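Dihydropteridine reductase (Caenorhabditis elegans, PDB 1OOE) probably catalyses the NADH- or NADPH-dependent reduction of quinonoid dihydrobiopterin to tetrahydrobiopterin, as a homodimeric member of the short-chain dehydrogenase/reductase family. Local coordinates at residues S43-D48 with E62-S67; K5-G10 with L31-S36. One frame throughout, in Å; residues are numbered along the deposited sequence.

Interaction 1 (S43-D48 with E62-S67); sequences SNILVD and EQTASS
Gln63, on helix 53-68, clasps the backbone of Leu46 at the end of strand 43-46 with both ends of its side-chain amide. Its OE1 accepts the Leu46 N-H (N to OE1 3.0 Å) from a donor tilted 29° from the carbonyl plane, while its NE2 gives a straighter bond, 162° at the hydrogen, to Leu46 O, which lies close to the amide plane. An extended chain beyond CG carries the amide to the strand, and the two bonds together fix its rotation; NE2 also reaches Ser59 OG, one helical turn back. The tight part of the contact lies beneath this clasp, where the buried Ile45 side chain lies alongside that of Gln63, the two running in opposing senses. Its CD1 sits 3.7 Å from Gln63 CB and its CG1 3.8 Å from Thr64 OG1, a hydroxyl hydrogen-bonded to Ile60 O of its own helix. Toward the solvent side the packing thins: exposed Leu46 brings little more than CB near the amide, and at the other end of the strand partly exposed Ser43 and Ser67 meet through a single hydroxyl pair, OG to OG 3.1 Å. Segment 62-67 thus runs nearly antiparallel (161°) to strand 43-46, an outermost strand within the chain, and the amide clasp satisfies strand-edge polar groups that no further strand of this chain pairs with.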
loop_
_atom_site.group_PDB
_atom_site.type_symbol
_atom_site.label_atom_id
_atom_site.label_comp_id
_atom_site.label_asym_id
_atom_site.label_seq_id
_atom_site.Cartn_x
_atom_site.Cartn_y
_atom_site.Cartn_z
ATOM N N SER A 43 30.571 0.138 -6.962
ATOM C CA SER A 43 29.796 1.018 -7.826
ATOM C C SER A 43 28.723 1.708 -7.000
ATOM O O SER A 43 28.127 1.102 -6.110
ATOM C CB SER A 43 29.134 0.231 -8.959
ATOM O OG SER A 43 30.076 -0.114 -9.956
ATOM N N ASN A 44 28.494 2.982 -7.292
ATOM C CA ASN A 44 27.488 3.756 -6.585
ATOM C C ASN A 44 26.453 4.327 -7.539
ATOM O O ASN A 44 26.787 5.004 -8.514
ATOM C CB ASN A 44 28.148 4.889 -5.795
ATOM C CG ASN A 44 28.698 4.423 -4.461
ATOM O OD1 ASN A 44 27.939 4.100 -3.545
ATOM N ND2 ASN A 44 30.021 4.374 -4.345
ATOM N N ILE A 45 25.190 4.032 -7.250
ATOM C CA ILE A 45 24.066 4.515 -8.038
ATOM C C ILE A 45 23.459 5.640 -7.205
ATOM O O ILE A 45 23.018 5.412 -6.078
ATOM C CB ILE A 45 23.015 3.400 -8.244
ATOM C CG1 ILE A 45 23.670 2.171 -8.889
ATOM C CG2 ILE A 45 21.862 3.918 -9.089
ATOM C CD1 ILE A 45 24.333 2.437 -10.219
ATOM N N LEU A 46 23.444 6.849 -7.758
ATOM C CA LEU A 46 22.924 8.010 -7.041
ATOM C C LEU A 46 21.433 8.250 -7.213
ATOM O O LEU A 46 20.931 8.359 -8.332
ATOM C CB LEU A 46 23.688 9.268 -7.465
ATOM C CG LEU A 46 23.310 10.561 -6.737
ATOM C CD1 LEU A 46 23.626 10.425 -5.257
ATOM C CD2 LEU A 46 24.075 11.727 -7.339
ATOM N N VAL A 47 20.732 8.356 -6.089
ATOM C CA VAL A 47 19.298 8.596 -6.099
ATOM C C VAL A 47 19.008 10.043 -5.707
ATOM O O VAL A 47 19.486 10.523 -4.678
ATOM C CB VAL A 47 18.567 7.669 -5.105
ATOM C CG1 VAL A 47 17.068 7.912 -5.176
ATOM C CG2 VAL A 47 18.890 6.215 -5.413
ATOM N N ASP A 48 18.232 10.731 -6.539
ATOM C CA ASP A 48 17.860 12.118 -6.284
ATOM C C ASP A 48 16.498 12.113 -5.597
ATOM O O ASP A 48 15.473 11.879 -6.236
ATOM C CB ASP A 48 17.770 12.893 -7.601
ATOM C CG ASP A 48 17.569 14.382 -7.392
ATOM O OD1 ASP A 48 16.947 14.768 -6.383
ATOM O OD2 ASP A 48 18.024 15.170 -8.249
ATOM N N GLU A 62 18.887 3.369 -15.484
ATOM C CA GLU A 62 19.914 3.753 -16.447
ATOM C C GLU A 62 21.305 3.575 -15.860
ATOM O O GLU A 62 22.185 3.009 -16.504
ATOM C CB GLU A 62 19.733 5.210 -16.892
ATOM C CG GLU A 62 18.437 5.484 -17.634
ATOM C CD GLU A 62 18.304 6.933 -18.078
ATOM O OE1 GLU A 62 18.681 7.836 -17.298
ATOM O OE2 GLU A 62 17.811 7.169 -19.200
ATOM N N GLN A 63 21.497 4.054 -14.634
ATOM C CA GLN A 63 22.793 3.953 -13.974
ATOM C C GLN A 63 23.209 2.520 -13.687
ATOM O O GLN A 63 24.382 2.167 -13.825
ATOM C CB GLN A 63 22.784 4.733 -12.663
ATOM C CG GLN A 63 22.649 6.229 -12.822
ATOM C CD GLN A 63 22.639 6.927 -11.484
ATOM O OE1 GLN A 63 23.650 6.962 -10.782
ATOM N NE2 GLN A 63 21.488 7.469 -11.109
ATOM N N THR A 64 22.255 1.693 -13.275
ATOM C CA THR A 64 22.571 0.302 -12.969
ATOM C C THR A 64 22.945 -0.464 -14.238
ATOM O O THR A 64 23.872 -1.282 -14.230
ATOM C CB THR A 64 21.387 -0.391 -12.266
ATOM O OG1 THR A 64 21.103 0.298 -11.040
ATOM C CG2 THR A 64 21.722 -1.846 -11.952
ATOM N N ALA A 65 22.232 -0.192 -15.326
ATOM C CA ALA A 65 22.511 -0.855 -16.594
ATOM C C ALA A 65 23.883 -0.446 -17.125
ATOM O O ALA A 65 24.612 -1.271 -17.678
ATOM C CB ALA A 65 21.429 -0.518 -17.615
ATOM N N SER A 66 24.234 0.825 -16.958
ATOM C CA SER A 66 25.528 1.315 -17.424
ATOM C C SER A 66 26.661 0.631 -16.662
ATOM O O SER A 66 27.724 0.354 -17.219
ATOM C CB SER A 66 25.624 2.831 -17.232
ATOM O OG SER A 66 26.874 3.327 -17.685
ATOM N N SER A 67 26.429 0.352 -15.384
ATOM C CA SER A 67 27.432 -0.295 -14.554
ATOM C C SER A 67 27.561 -1.799 -14.800
ATOM O O SER A 67 28.670 -2.330 -14.849
ATOM C CB SER A 67 27.122 -0.047 -13.075
ATOM O OG SER A 67 28.029 -0.743 -12.241
#

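Interaction 2 (K5-G10 with L31-S36); sequences KVIVYG and LNIDLS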
loop_
_atom_site.group_PDB
_atom_site.type_symbol
_atom_site.label_atom_id
_atom_site.label_comp_id
_atom_site.label_asym_id
_atom_site.label_seq_id
_atom_site.Cartn_x
_atom_site.Cartn_y
_atom_site.Cartn_z
ATOM N N LYS A 5 28.094 -10.745 -7.950
ATOM C CA LYS A 5 27.715 -9.349 -7.776
ATOM C C LYS A 5 26.378 -9.254 -7.051
ATOM O O LYS A 5 25.502 -10.098 -7.236
ATOM C CB LYS A 5 27.593 -8.649 -9.137
ATOM C CG LYS A 5 28.869 -8.620 -9.971
ATOM C CD LYS A 5 28.613 -7.972 -11.326
ATOM C CE LYS A 5 29.858 -7.969 -12.215
ATOM N NZ LYS A 5 30.304 -9.342 -12.602
ATOM N N VAL A 6 26.233 -8.229 -6.216
ATOM C CA VAL A 6 24.988 -8.009 -5.493
ATOM C C VAL A 6 24.691 -6.516 -5.412
ATOM O O VAL A 6 25.597 -5.680 -5.445
ATOM C CB VAL A 6 25.025 -8.595 -4.046
ATOM C CG1 VAL A 6 25.162 -10.111 -4.098
ATOM C CG2 VAL A 6 26.164 -7.981 -3.257
ATOM N N ILE A 7 23.407 -6.193 -5.331
ATOM C CA ILE A 7 22.953 -4.813 -5.224
ATOM C C ILE A 7 22.369 -4.595 -3.835
ATOM O O ILE A 7 21.569 -5.401 -3.359
ATOM C CB ILE A 7 21.851 -4.508 -6.265
ATOM C CG1 ILE A 7 22.443 -4.535 -7.677
ATOM C CG2 ILE A 7 21.185 -3.163 -5.957
ATOM C CD1 ILE A 7 21.399 -4.407 -8.770
ATOM N N VAL A 8 22.789 -3.518 -3.177
ATOM C CA VAL A 8 22.271 -3.181 -1.857
ATOM C C VAL A 8 21.604 -1.821 -1.994
ATOM O O VAL A 8 22.273 -0.801 -2.173
ATOM C CB VAL A 8 23.392 -3.082 -0.787
ATOM C CG1 VAL A 8 22.787 -2.671 0.559
ATOM C CG2 VAL A 8 24.105 -4.417 -0.643
ATOM N N TYR A 9 20.276 -1.827 -1.937
ATOM C CA TYR A 9 19.471 -0.619 -2.050
ATOM C C TYR A 9 19.289 -0.155 -0.606
ATOM O O TYR A 9 18.518 -0.750 0.152
ATOM C CB TYR A 9 18.124 -0.984 -2.686
ATOM C CG TYR A 9 17.343 0.155 -3.310
ATOM C CD1 TYR A 9 17.196 1.377 -2.656
ATOM C CD2 TYR A 9 16.695 -0.021 -4.533
ATOM C CE1 TYR A 9 16.413 2.400 -3.206
ATOM C CE2 TYR A 9 15.915 0.986 -5.088
ATOM C CZ TYR A 9 15.774 2.191 -4.424
ATOM O OH TYR A 9 14.979 3.172 -4.970
ATOM N N GLY A 10 20.020 0.894 -0.236
ATOM C CA GLY A 10 19.975 1.419 1.122
ATOM C C GLY A 10 21.293 1.117 1.822
ATOM O O GLY A 10 21.336 0.902 3.035
ATOM N N LEU A 31 27.199 -3.230 -5.485
ATOM C CA LEU A 31 26.682 -1.984 -6.027
ATOM C C LEU A 31 25.742 -1.383 -4.993
ATOM O O LEU A 31 24.821 -2.052 -4.520
ATOM C CB LEU A 31 25.916 -2.233 -7.329
ATOM C CG LEU A 31 26.703 -2.729 -8.546
ATOM C CD1 LEU A 31 27.090 -4.189 -8.363
ATOM C CD2 LEU A 31 25.847 -2.565 -9.795
ATOM N N ASN A 32 25.984 -0.124 -4.636
ATOM C CA ASN A 32 25.143 0.570 -3.668
ATOM C C ASN A 32 24.201 1.547 -4.354
ATOM O O ASN A 32 24.597 2.271 -5.269
ATOM C CB ASN A 32 26.003 1.348 -2.664
ATOM C CG ASN A 32 25.186 2.340 -1.845
ATOM O OD1 ASN A 32 24.336 1.949 -1.048
ATOM N ND2 ASN A 32 25.436 3.629 -2.050
ATOM N N ILE A 33 22.947 1.555 -3.913
ATOM C CA ILE A 33 21.949 2.470 -4.449
ATOM C C ILE A 33 21.418 3.235 -3.240
ATOM O O ILE A 33 20.817 2.643 -2.345
ATOM C CB ILE A 33 20.772 1.719 -5.114
ATOM C CG1 ILE A 33 21.269 0.910 -6.316
ATOM C CG2 ILE A 33 19.707 2.716 -5.556
ATOM C CD1 ILE A 33 20.177 0.100 -7.010
ATOM N N ASP A 34 21.660 4.541 -3.200
ATOM C CA ASP A 34 21.191 5.342 -2.080
ATOM C C ASP A 34 21.245 6.824 -2.420
ATOM O O ASP A 34 21.630 7.205 -3.525
ATOM C CB ASP A 34 22.038 5.065 -0.831
ATOM C CG ASP A 34 21.220 5.112 0.452
ATOM O OD1 ASP A 34 20.400 6.041 0.608
ATOM O OD2 ASP A 34 21.399 4.223 1.310
ATOM N N LEU A 35 20.858 7.653 -1.457
ATOM C CA LEU A 35 20.839 9.099 -1.634
ATOM C C LEU A 35 22.241 9.704 -1.688
ATOM O O LEU A 35 22.419 10.849 -2.105
ATOM C CB LEU A 35 20.029 9.733 -0.502
ATOM C CG LEU A 35 18.562 9.298 -0.445
ATOM C CD1 LEU A 35 17.931 9.766 0.859
ATOM C CD2 LEU A 35 17.811 9.864 -1.638
ATOM N N SER A 36 23.231 8.935 -1.250
ATOM C CA SER A 36 24.620 9.374 -1.276
ATOM C C SER A 36 25.489 8.147 -1.501
ATOM O O SER A 36 25.021 7.011 -1.379
ATOM C CB SER A 36 25.012 10.076 0.032
ATOM O OG SER A 36 24.937 9.211 1.149
#
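The strand segments 5-9 and 31-34 run parallel, their axes 4.8 Å apart at closest approach and inclined by 19°, and four backbone hydrogen bonds alternate between them: Leu31 N to Val6 O, Val8 N to Leu31 O, Ile33 N to Val8 O and Gly10 N to Ile33 O. Ile7, Tyr9, Leu31 and Ile33 share one face of the sheet. There the Ile33 CG2 methyl stands over the centre of the Tyr9 ring, 3.9 Å from CG2 to the centroid and 3° off the normal, a CH-pi contact. Two branches of Ile33 divide the work: CG2, anti to the backbone N, meets the ring, whereas CG1, beside that N (chi1 -63°), sends CD1 back to within 3.6 Å of Ile7 CG2. Leu31 follows with its CB at Ile7 CG1. Ile60 of helix 53-68 and helix 93-118 pack against this face.

The other face carries Val8 and Asn32, whose ND2 is hydrogen-bonded to Asn44 OD1 on the next strand. At the carboxyl ends of the strands, Asp34 OD2 comes within 3.2 Å of Gly10 CA and accepts a bond from Lys12 N, while its OD1 takes Leu35 N through the anti lone pair at 2.7 Å. Gly10 adopts backbone angles at which a CB would be jammed against Tyr9 O, just before the probable GxGxxG turn that begins at Gly11. The Tyr9 face is thus packed largely by hydrocarbon and one aromatic ring, whereas the carboxyl ends are polar, with the Asp34 carboxylate linking both strands, consistent with the dinucleotide-binding site of this family.

From the N terminus, strand 4-9 leads through helix 14-25 into strand 28-34, and interaction 2 closes that right-handed crossover as the first beta-alpha-beta unit. Only then does the chain enter strand 43-46 and helix 53-68, which interaction 1 brings together; the two loops follow in series, neither nesting nor crossing. Their centres are about 9 Å apart, and the shared sheet joins them: Asn32 pairs with strand 43-46 through both its N and its O, Asn32 N to Ser43 O at 2.9 Å and Asn32 O to Ile45 N at 2.7 Å. Helix 53-68 serves both, since Ser67 and Ile60 also touch Leu31 and Ile33, tying the edge strand 43-46 to strands 28-34 and 4-9.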